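Local coordinates for ankyrin repeat domain protein (Legionella pneumophila subsp. pneumophila, PDB 6MCA) that is a bacterial effector with ankyrin repeats and a cysteine protease-like character, and interacts with the LARP7 component of the host 7SK snRNP complex, at residues Asp102-Leu107 with Gln138-His143; Trp94-Asn99 with Val126-Arg131; Thr57-Cys62 with Arg77-Asn82. One frame throughout, in Å; residues are numbered along the deposited sequence. Where two conformers were deposited one is given.

Contact 1 (Asp102-Leu107 with Gln138-His143); sequences DMTKLL and QLLYHH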
loop_
_atom_site.group_PDB
_atom_site.type_symbol
_atom_site.label_atom_id
_atom_site.label_comp_id
_atom_site.label_asym_id
_atom_site.label_seq_id
_atom_site.Cartn_x
_atom_site.Cartn_y
_atom_site.Cartn_z
ATOM N N ASP A 102 1.688 -6.795 -24.124
ATOM C CA ASP A 102 1.210 -7.828 -25.038
ATOM C C ASP A 102 0.258 -8.791 -24.337
ATOM O O ASP A 102 -0.806 -9.128 -24.872
ATOM C CB ASP A 102 2.397 -8.581 -25.641
ATOM C CG ASP A 102 3.274 -7.689 -26.498
ATOM O OD1 ASP A 102 2.740 -6.734 -27.101
ATOM O OD2 ASP A 102 4.495 -7.944 -26.570
ATOM N N MET A 103 0.623 -9.242 -23.134
ATOM C CA MET A 103 -0.246 -10.149 -22.391
ATOM C C MET A 103 -1.550 -9.467 -21.997
ATOM O O MET A 103 -2.624 -10.077 -22.065
ATOM C CB MET A 103 0.481 -10.679 -21.155
ATOM C CG MET A 103 -0.313 -11.696 -20.351
ATOM S SD MET A 103 -0.343 -13.331 -21.109
ATOM C CE MET A 103 1.399 -13.750 -21.070
ATOM N N THR A 104 -1.476 -8.199 -21.582
ATOM C CA THR A 104 -2.686 -7.462 -21.232
ATOM C C THR A 104 -3.610 -7.322 -22.435
ATOM O O THR A 104 -4.828 -7.497 -22.316
ATOM C CB THR A 104 -2.324 -6.085 -20.674
ATOM O OG1 THR A 104 -1.471 -6.237 -19.532
ATOM C CG2 THR A 104 -3.578 -5.322 -20.267
ATOM N N LYS A 105 -3.045 -7.012 -23.604
ATOM C CA LYS A 105 -3.855 -6.885 -24.810
ATOM C C LYS A 105 -4.474 -8.220 -25.203
ATOM O O LYS A 105 -5.647 -8.276 -25.593
ATOM C CB LYS A 105 -3.006 -6.326 -25.952
ATOM C CG LYS A 105 -3.800 -5.912 -27.181
ATOM C CD LYS A 105 -2.875 -5.508 -28.319
ATOM C CE LYS A 105 -3.658 -5.128 -29.565
ATOM N NZ LYS A 105 -2.761 -4.892 -30.730
ATOM N N LEU A 106 -3.704 -9.307 -25.101
ATOM C CA LEU A 106 -4.241 -10.630 -25.399
ATOM C C LEU A 106 -5.404 -10.969 -24.475
ATOM O O LEU A 106 -6.445 -11.462 -24.923
ATOM C CB LEU A 106 -3.139 -11.683 -25.283
ATOM C CG LEU A 106 -3.614 -13.139 -25.304
ATOM C CD1 LEU A 106 -4.236 -13.489 -26.649
ATOM C CD2 LEU A 106 -2.478 -14.090 -24.965
ATOM N N LEU A 107 -5.243 -10.706 -23.176
ATOM C CA LEU A 107 -6.305 -11.017 -22.224
ATOM C C LEU A 107 -7.543 -10.165 -22.478
ATOM O O LEU A 107 -8.669 -10.678 -22.470
ATOM C CB LEU A 107 -5.800 -10.826 -20.794
ATOM C CG LEU A 107 -4.733 -11.821 -20.335
ATOM C CD1 LEU A 107 -4.234 -11.471 -18.944
ATOM C CD2 LEU A 107 -5.273 -13.242 -20.374
ATOM N N GLN A 138 -3.759 3.463 -20.728
ATOM C CA GLN A 138 -4.546 3.796 -21.909
ATOM C C GLN A 138 -5.101 2.542 -22.572
ATOM O O GLN A 138 -6.225 2.551 -23.089
ATOM C CB GLN A 138 -3.700 4.601 -22.894
ATOM C CG GLN A 138 -3.396 6.010 -22.420
ATOM C CD GLN A 138 -2.334 6.691 -23.255
ATOM O OE1 GLN A 138 -1.751 6.085 -24.155
ATOM N NE2 GLN A 138 -2.072 7.958 -22.958
ATOM N N LEU A 139 -4.327 1.453 -22.567
ATOM C CA LEU A 139 -4.841 0.187 -23.078
ATOM C C LEU A 139 -6.056 -0.270 -22.280
ATOM O O LEU A 139 -7.037 -0.760 -22.853
ATOM C CB LEU A 139 -3.745 -0.879 -23.048
ATOM C CG LEU A 139 -4.133 -2.286 -23.512
ATOM C CD1 LEU A 139 -4.842 -2.246 -24.861
ATOM C CD2 LEU A 139 -2.911 -3.187 -23.571
ATOM N N LEU A 140 -6.015 -0.109 -20.955
ATOM C CA LEU A 140 -7.161 -0.485 -20.132
ATOM C C LEU A 140 -8.337 0.462 -20.351
ATOM O O LEU A 140 -9.496 0.028 -20.353
ATOM C CB LEU A 140 -6.756 -0.522 -18.659
ATOM C CG LEU A 140 -5.789 -1.644 -18.272
ATOM C CD1 LEU A 140 -5.193 -1.397 -16.894
ATOM C CD2 LEU A 140 -6.485 -2.994 -18.326
ATOM N N TYR A 141 -8.060 1.757 -20.529
ATOM C CA TYR A 141 -9.115 2.718 -20.844
ATOM C C TYR A 141 -9.839 2.327 -22.125
ATOM O O TYR A 141 -11.073 2.359 -22.192
ATOM C CB TYR A 141 -8.533 4.125 -20.996
ATOM C CG TYR A 141 -7.899 4.721 -19.760
ATOM C CD1 TYR A 141 -8.278 4.318 -18.488
ATOM C CD2 TYR A 141 -6.920 5.701 -19.875
ATOM C CE1 TYR A 141 -7.692 4.874 -17.362
ATOM C CE2 TYR A 141 -6.331 6.259 -18.759
ATOM C CZ TYR A 141 -6.719 5.844 -17.506
ATOM O OH TYR A 141 -6.131 6.403 -16.395
ATOM N N HIS A 142 -9.075 1.963 -23.159
ATOM C CA HIS A 142 -9.663 1.639 -24.454
ATOM C C HIS A 142 -10.612 0.451 -24.365
ATOM O O HIS A 142 -11.549 0.345 -25.165
ATOM C CB HIS A 142 -8.550 1.363 -25.467
ATOM C CG HIS A 142 -9.043 0.912 -26.806
ATOM N ND1 HIS A 142 -8.555 -0.212 -27.438
ATOM C CD2 HIS A 142 -9.976 1.435 -27.637
ATOM C CE1 HIS A 142 -9.168 -0.363 -28.599
ATOM N NE2 HIS A 142 -10.035 0.624 -28.743
ATOM N N HIS A 143 -10.400 -0.442 -23.401
ATOM C CA HIS A 143 -11.227 -1.628 -23.245
ATOM C C HIS A 143 -12.244 -1.500 -22.117
ATOM O O HIS A 143 -12.908 -2.485 -21.783
ATOM C CB HIS A 143 -10.344 -2.860 -23.034
ATOM C CG HIS A 143 -9.681 -3.344 -24.286
ATOM N ND1 HIS A 143 -10.284 -4.230 -25.152
ATOM C CD2 HIS A 143 -8.472 -3.056 -24.824
ATOM C CE1 HIS A 143 -9.473 -4.473 -26.167
ATOM N NE2 HIS A 143 -8.368 -3.772 -25.992
#
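Leu139 reaches toward helix 101-109 with one methyl of its fork, CD2, which lies against Thr104 and Lys105. This is helix-on-helix packing within an ankyrin-repeat stack. The short axes of 102-107 and 138-142 run in nearly the same direction, 6° apart, with 10.6 Å between them. At that spacing the contact is made by side chains and by one backbone N. With CG anti to the backbone N (chi1 178°), the leucine extends toward the facing helix, bringing CD2 to 3.8 Å from Lys105 N and 3.9 Å from Lys105 CB. Of its side chain Lys105 offers CB; the rest is extended and the amine leads away. The same methyl also meets Thr104, the two side chains running antiparallel alongside one another, with Leu139 CD2 4.0 Å from Thr104 CG2. Leu139 also touches Leu101 and Leu108, so this one side chain sits among Leu101, Thr104, Lys105 and Leu108 as a knob does in a hole. Thr104 is turned to give its methyl to this apolar seam. Its hydroxyl OG1 bonds instead to the carbonyl O of Asp100, one turn back, which satisfies the polar group of a buried side chain. Leu140 adds a second apolar touch, its side chain nearly perpendicular to that of Thr104, with Leu140 CD2 4.2 Å from Thr104 CG2.

Contact 2 (Trp94-Asn99 with Val126-Arg131); sequences WAVDNN and VYPVLR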
loop_
_atom_site.group_PDB
_atom_site.type_symbol
_atom_site.label_atom_id
_atom_site.label_comp_id
_atom_site.label_asym_id
_atom_site.label_seq_id
_atom_site.Cartn_x
_atom_site.Cartn_y
_atom_site.Cartn_z
ATOM N N TRP A 94 -2.490 -9.971 -12.929
ATOM C CA TRP A 94 -1.097 -10.402 -12.978
ATOM C C TRP A 94 -0.377 -9.821 -14.186
ATOM O O TRP A 94 0.791 -9.425 -14.088
ATOM C CB TRP A 94 -1.024 -11.928 -12.990
ATOM C CG TRP A 94 -1.464 -12.539 -11.701
ATOM C CD1 TRP A 94 -2.669 -13.124 -11.440
ATOM C CD2 TRP A 94 -0.710 -12.617 -10.488
ATOM N NE1 TRP A 94 -2.708 -13.567 -10.141
ATOM C CE2 TRP A 94 -1.518 -13.267 -9.534
ATOM C CE3 TRP A 94 0.573 -12.203 -10.115
ATOM C CZ2 TRP A 94 -1.085 -13.512 -8.233
ATOM C CZ3 TRP A 94 1.001 -12.448 -8.823
ATOM C CH2 TRP A 94 0.173 -13.096 -7.898
ATOM N N ALA A 95 -1.053 -9.764 -15.336
ATOM C CA ALA A 95 -0.429 -9.188 -16.523
ATOM C C ALA A 95 -0.161 -7.701 -16.339
ATOM O O ALA A 95 0.884 -7.192 -16.763
ATOM C CB ALA A 95 -1.312 -9.424 -17.747
ATOM N N VAL A 96 -1.086 -6.989 -15.694
ATOM C CA VAL A 96 -0.950 -5.545 -15.545
ATOM C C VAL A 96 0.103 -5.209 -14.497
ATOM O O VAL A 96 0.915 -4.294 -14.686
ATOM C CB VAL A 96 -2.319 -4.925 -15.210
ATOM C CG1 VAL A 96 -2.152 -3.555 -14.591
ATOM C CG2 VAL A 96 -3.178 -4.846 -16.462
ATOM N N ASP A 97 0.119 -5.944 -13.380
ATOM C CA ASP A 97 1.151 -5.729 -12.372
ATOM C C ASP A 97 2.550 -5.994 -12.918
ATOM O O ASP A 97 3.525 -5.454 -12.384
ATOM C CB ASP A 97 0.888 -6.610 -11.147
ATOM C CG ASP A 97 -0.446 -6.308 -10.487
ATOM O OD1 ASP A 97 -1.130 -5.358 -10.927
ATOM O OD2 ASP A 97 -0.812 -7.021 -9.529
ATOM N N ASN A 98 2.666 -6.804 -13.970
ATOM C CA ASN A 98 3.936 -7.013 -14.651
ATOM C C ASN A 98 4.231 -5.945 -15.697
ATOM O O ASN A 98 5.320 -5.963 -16.281
ATOM C CB ASN A 98 3.952 -8.389 -15.323
ATOM C CG ASN A 98 4.513 -9.473 -14.424
ATOM O OD1 ASN A 98 4.804 -9.239 -13.252
ATOM N ND2 ASN A 98 4.661 -10.674 -14.971
ATOM N N ASN A 99 3.293 -5.027 -15.943
ATOM C CA ASN A 99 3.424 -4.017 -16.996
ATOM C C ASN A 99 3.696 -4.670 -18.349
ATOM O O ASN A 99 4.478 -4.173 -19.162
ATOM C CB ASN A 99 4.508 -2.991 -16.650
ATOM C CG ASN A 99 4.362 -1.699 -17.432
ATOM O OD1 ASN A 99 3.250 -1.261 -17.728
ATOM N ND2 ASN A 99 5.488 -1.083 -17.771
ATOM N N VAL A 126 -5.215 0.076 -10.277
ATOM C CA VAL A 126 -4.640 0.716 -9.092
ATOM C C VAL A 126 -3.123 0.826 -9.210
ATOM O O VAL A 126 -2.543 1.905 -9.036
ATOM C CB VAL A 126 -5.052 -0.045 -7.820
ATOM C CG1 VAL A 126 -4.186 0.379 -6.642
ATOM C CG2 VAL A 126 -6.523 0.190 -7.518
ATOM N N TYR A 127 -2.457 -0.288 -9.501
ATOM C CA TYR A 127 -0.998 -0.293 -9.521
ATOM C C TYR A 127 -0.434 0.487 -10.707
ATOM O O TYR A 127 0.539 1.231 -10.527
ATOM C CB TYR A 127 -0.466 -1.729 -9.505
ATOM C CG TYR A 127 -0.477 -2.342 -8.124
ATOM C CD1 TYR A 127 0.318 -1.825 -7.109
ATOM C CD2 TYR A 127 -1.294 -3.426 -7.828
ATOM C CE1 TYR A 127 0.308 -2.374 -5.842
ATOM C CE2 TYR A 127 -1.311 -3.983 -6.563
ATOM C CZ TYR A 127 -0.508 -3.453 -5.574
ATOM O OH TYR A 127 -0.523 -4.004 -4.313
ATOM N N PRO A 128 -0.978 0.358 -11.925
ATOM C CA PRO A 128 -0.504 1.239 -13.005
ATOM C C PRO A 128 -0.736 2.714 -12.723
ATOM O O PRO A 128 0.079 3.548 -13.136
ATOM C CB PRO A 128 -1.296 0.763 -14.233
ATOM C CG PRO A 128 -2.392 -0.088 -13.702
ATOM C CD PRO A 128 -1.867 -0.693 -12.449
ATOM N N VAL A 129 -1.824 3.063 -12.033
ATOM C CA VAL A 129 -2.041 4.455 -11.648
ATOM C C VAL A 129 -0.968 4.905 -10.665
ATOM O O VAL A 129 -0.393 5.992 -10.800
ATOM C CB VAL A 129 -3.453 4.636 -11.064
ATOM C CG1 VAL A 129 -3.556 5.954 -10.311
ATOM C CG2 VAL A 129 -4.491 4.580 -12.162
ATOM N N LEU A 130 -0.674 4.068 -9.667
ATOM C CA LEU A 130 0.313 4.439 -8.659
ATOM C C LEU A 130 1.724 4.495 -9.232
ATOM O O LEU A 130 2.567 5.246 -8.726
ATOM C CB LEU A 130 0.259 3.459 -7.489
ATOM C CG LEU A 130 -0.980 3.572 -6.605
ATOM C CD1 LEU A 130 -1.088 2.370 -5.682
ATOM C CD2 LEU A 130 -0.950 4.873 -5.817
ATOM N N ARG A 131 2.002 3.714 -10.273
ATOM C CA ARG A 131 3.331 3.651 -10.867
ATOM C C ARG A 131 3.477 4.525 -12.106
ATOM O O ARG A 131 4.561 4.560 -12.695
ATOM C CB ARG A 131 3.681 2.200 -11.215
ATOM C CG ARG A 131 3.668 1.262 -10.020
ATOM C CD ARG A 131 3.665 -0.192 -10.458
ATOM N NE ARG A 131 3.650 -1.102 -9.316
ATOM C CZ ARG A 131 3.484 -2.416 -9.409
ATOM N NH1 ARG A 131 3.317 -2.983 -10.596
ATOM N NH2 ARG A 131 3.484 -3.165 -8.314
HETATM O O HOH W 1 1.636 -2.225 -12.784
#
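Asp97, in the last turn of helix 91-97, faces Tyr127 in the first turn of helix 126-131, their CA atoms 6.5 Å apart. Just beyond, the chain leaves the first helix in a Schellman motif: Asn99 takes a positive phi and its N bonds back to Val96 O. Arg131 reaches over to this helix end. Its chain, extended from CG to NE, runs back past Tyr127, whose CB lies 4.0 Å above the centre of the guanidinium plane. NH1 then meets Asp97 O near the plane of the group at 3.1 Å, in a weak bond bent to 132°. A water adds a second link, donating to Val96 O at 2.9 Å and accepting a weak bond from the same NH1. Two carbonyls of the final turn are thereby tied to one arginine nitrogen. The Asp97 carboxylate is turned 77° from the Tyr127 ring, with OD1 3.7 Å from CD2; its OD2 makes a salt bridge with Arg89, so its charge is answered within its own predicted repeat. Beside this, Val96 lies crosswise to Pro128, its CG1 3.6 Å from both CG and CD of the proline ring. The two helices, with helix 101-109 between them in sequence, lie side by side as in neighbouring layers of an ankyrin-repeat domain, an arginine reaching the carbonyls at the end of the first.

Contact 3 (Thr57-Cys62 with Arg77-Asn82); sequences TPLIEC and RKVDIN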
loop_
_atom_site.group_PDB
_atom_site.type_symbol
_atom_site.label_atom_id
_atom_site.label_comp_id
_atom_site.label_asym_id
_atom_site.label_seq_id
_atom_site.Cartn_x
_atom_site.Cartn_y
_atom_site.Cartn_z
ATOM N N THR A 57 -3.699 -20.795 -11.500
ATOM C CA THR A 57 -4.180 -21.507 -12.671
ATOM C C THR A 57 -3.117 -21.488 -13.759
ATOM O O THR A 57 -2.185 -20.681 -13.713
ATOM C CB THR A 57 -5.472 -20.867 -13.195
ATOM O OG1 THR A 57 -5.180 -19.576 -13.744
ATOM C CG2 THR A 57 -6.490 -20.720 -12.077
ATOM N N PRO A 58 -3.206 -22.385 -14.747
ATOM C CA PRO A 58 -2.238 -22.336 -15.857
ATOM C C PRO A 58 -2.170 -20.980 -16.546
ATOM O O PRO A 58 -1.077 -20.525 -16.906
ATOM C CB PRO A 58 -2.743 -23.436 -16.801
ATOM C CG PRO A 58 -3.433 -24.402 -15.906
ATOM C CD PRO A 58 -4.064 -23.584 -14.814
ATOM N N LEU A 59 -3.314 -20.316 -16.730
ATOM C CA LEU A 59 -3.310 -18.995 -17.352
ATOM C C LEU A 59 -2.616 -17.970 -16.464
ATOM O O LEU A 59 -1.877 -17.110 -16.958
ATOM C CB LEU A 59 -4.740 -18.558 -17.664
ATOM C CG LEU A 59 -4.883 -17.302 -18.525
ATOM C CD1 LEU A 59 -4.183 -17.489 -19.862
ATOM C CD2 LEU A 59 -6.349 -16.952 -18.724
ATOM N N ILE A 60 -2.840 -18.045 -15.151
ATOM C CA ILE A 60 -2.152 -17.139 -14.238
ATOM C C ILE A 60 -0.658 -17.436 -14.212
ATOM O O ILE A 60 0.160 -16.516 -14.090
ATOM C CB ILE A 60 -2.783 -17.218 -12.835
ATOM C CG1 ILE A 60 -4.218 -16.685 -12.872
ATOM C CG2 ILE A 60 -1.955 -16.446 -11.821
ATOM C CD1 ILE A 60 -4.891 -16.638 -11.517
ATOM N N GLU A 61 -0.272 -18.708 -14.341
ATOM C CA GLU A 61 1.145 -19.036 -14.474
ATOM C C GLU A 61 1.736 -18.404 -15.728
ATOM O O GLU A 61 2.842 -17.849 -15.694
ATOM C CB GLU A 61 1.334 -20.554 -14.502
ATOM C CG GLU A 61 0.963 -21.261 -13.209
ATOM C CD GLU A 61 2.021 -21.119 -12.133
ATOM O OE1 GLU A 61 3.115 -20.596 -12.434
ATOM O OE2 GLU A 61 1.762 -21.537 -10.985
ATOM N N CYS A 62 1.007 -18.478 -16.846
ATOM C CA CYS A 62 1.462 -17.839 -18.078
ATOM C C CYS A 62 1.617 -16.335 -17.895
ATOM O O CYS A 62 2.586 -15.739 -18.376
ATOM C CB CYS A 62 0.482 -18.135 -19.212
ATOM S SG CYS A 62 0.428 -19.861 -19.718
ATOM N N ARG A 77 -8.205 -23.242 -25.881
ATOM C CA ARG A 77 -8.946 -24.309 -25.229
ATOM C C ARG A 77 -10.009 -23.774 -24.272
ATOM O O ARG A 77 -10.490 -24.518 -23.409
ATOM C CB ARG A 77 -7.974 -25.252 -24.518
ATOM C CG ARG A 77 -6.889 -25.771 -25.459
ATOM C CD ARG A 77 -5.884 -26.668 -24.763
ATOM N NE ARG A 77 -5.852 -28.004 -25.351
ATOM C CZ ARG A 77 -5.088 -28.347 -26.382
ATOM N NH1 ARG A 77 -5.121 -29.587 -26.853
ATOM N NH2 ARG A 77 -4.292 -27.449 -26.947
ATOM N N LYS A 78 -10.374 -22.495 -24.414
ATOM C CA LYS A 78 -11.525 -21.890 -23.734
ATOM C C LYS A 78 -11.451 -22.027 -22.212
ATOM O O LYS A 78 -12.414 -22.427 -21.554
ATOM C CB LYS A 78 -12.841 -22.459 -24.272
ATOM C CG LYS A 78 -13.403 -21.704 -25.475
ATOM C CD LYS A 78 -12.581 -21.951 -26.730
ATOM N N VAL A 79 -10.298 -21.663 -21.648
ATOM C CA VAL A 79 -10.209 -21.555 -20.196
ATOM C C VAL A 79 -10.976 -20.324 -19.723
ATOM O O VAL A 79 -11.239 -19.382 -20.482
ATOM C CB VAL A 79 -8.745 -21.507 -19.729
ATOM C CG1 VAL A 79 -8.002 -22.763 -20.157
ATOM C CG2 VAL A 79 -8.056 -20.259 -20.262
ATOM N N ASP A 80 -11.351 -20.338 -18.445
ATOM C CA ASP A 80 -11.992 -19.179 -17.837
ATOM C C ASP A 80 -10.964 -18.060 -17.724
ATOM O O ASP A 80 -10.077 -18.102 -16.865
ATOM C CB ASP A 80 -12.568 -19.545 -16.471
ATOM C CG ASP A 80 -13.354 -18.405 -15.837
ATOM O OD1 ASP A 80 -13.390 -17.294 -16.412
ATOM O OD2 ASP A 80 -13.943 -18.623 -14.757
ATOM N N ILE A 81 -11.084 -17.052 -18.591
ATOM C CA ILE A 81 -10.094 -15.983 -18.652
ATOM C C ILE A 81 -10.169 -15.029 -17.470
ATOM O O ILE A 81 -9.294 -14.166 -17.327
ATOM C CB ILE A 81 -10.241 -15.206 -19.976
ATOM C CG1 ILE A 81 -8.883 -14.666 -20.431
ATOM C CG2 ILE A 81 -11.267 -14.086 -19.839
ATOM C CD1 ILE A 81 -8.829 -14.309 -21.894
ATOM N N ASN A 82 -11.178 -15.165 -16.609
ATOM C CA ASN A 82 -11.336 -14.285 -15.457
ATOM C C ASN A 82 -11.246 -15.025 -14.127
ATOM O O ASN A 82 -11.563 -14.438 -13.084
ATOM C CB ASN A 82 -12.668 -13.532 -15.541
ATOM C CG ASN A 82 -12.667 -12.463 -16.615
ATOM O OD1 ASN A 82 -11.697 -11.722 -16.768
ATOM N ND2 ASN A 82 -13.757 -12.380 -17.368
#
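A single methyl, Leu59 CD2, makes every close touch between helix 58-65 and the loop 77-82, and no hydrogen bond crosses the gap. The leucine leaves its helix with CG swung to the far side from its own N (chi1 -170°) and leans over the loop. There CD2 comes 3.8 Å from Ile81 CG1 and 4.0 Å from Val79 CG2. Ile81 sends its CB away from the helix, so the leucine also rests against the backbone, with CD2 3.9 Å from Ile81 CA. Thr57, Pro58 and Leu59 resemble the Thr-Pro-Leu that opens the first helix of many ankyrin repeats, and the loop opposite is the long connection after helix 68-76. Thr57 is the N-cap here: its OG1 accepts from Ile60 N at 3.1 Å, fixing the turn from which Leu59 projects. The loop is shaped by an Asx turn. Asp80 OD1 takes the N-H of Asn82 at 3.1 Å, with the donor 49° out of the carboxylate plane, while Asp80 N bonds to OD1 of Asp49. The Asn82 side chain spans to the next loop, giving ND2 to Gly111 O and accepting from Asp113 N with OD1.

How the contacts relate
Contacts 1 and 2 join the same two helical pairs, 91-97/101-109 and 126-131/134-142, their centres about 12 Å apart, and their segments alternate along the chain. Ala95 links them: its CB lies 3.6 Å from Met103 CG, and Thr104 and Leu107 pack on it too. Contact 3 comes earlier in the chain, its centre about 16 Å from that of contact 1 and 19 Å from that of contact 2. It meets contact 1 where Leu107 CD2 approaches Leu59 CD2 at 4.2 Å, and contact 2 where Trp94 NE1 packs 3.4 Å from Ile60 CG2. A tartrate, probably from the crystallisation liquor, is hydrogen-bonded to Tyr127 OH at contact 2.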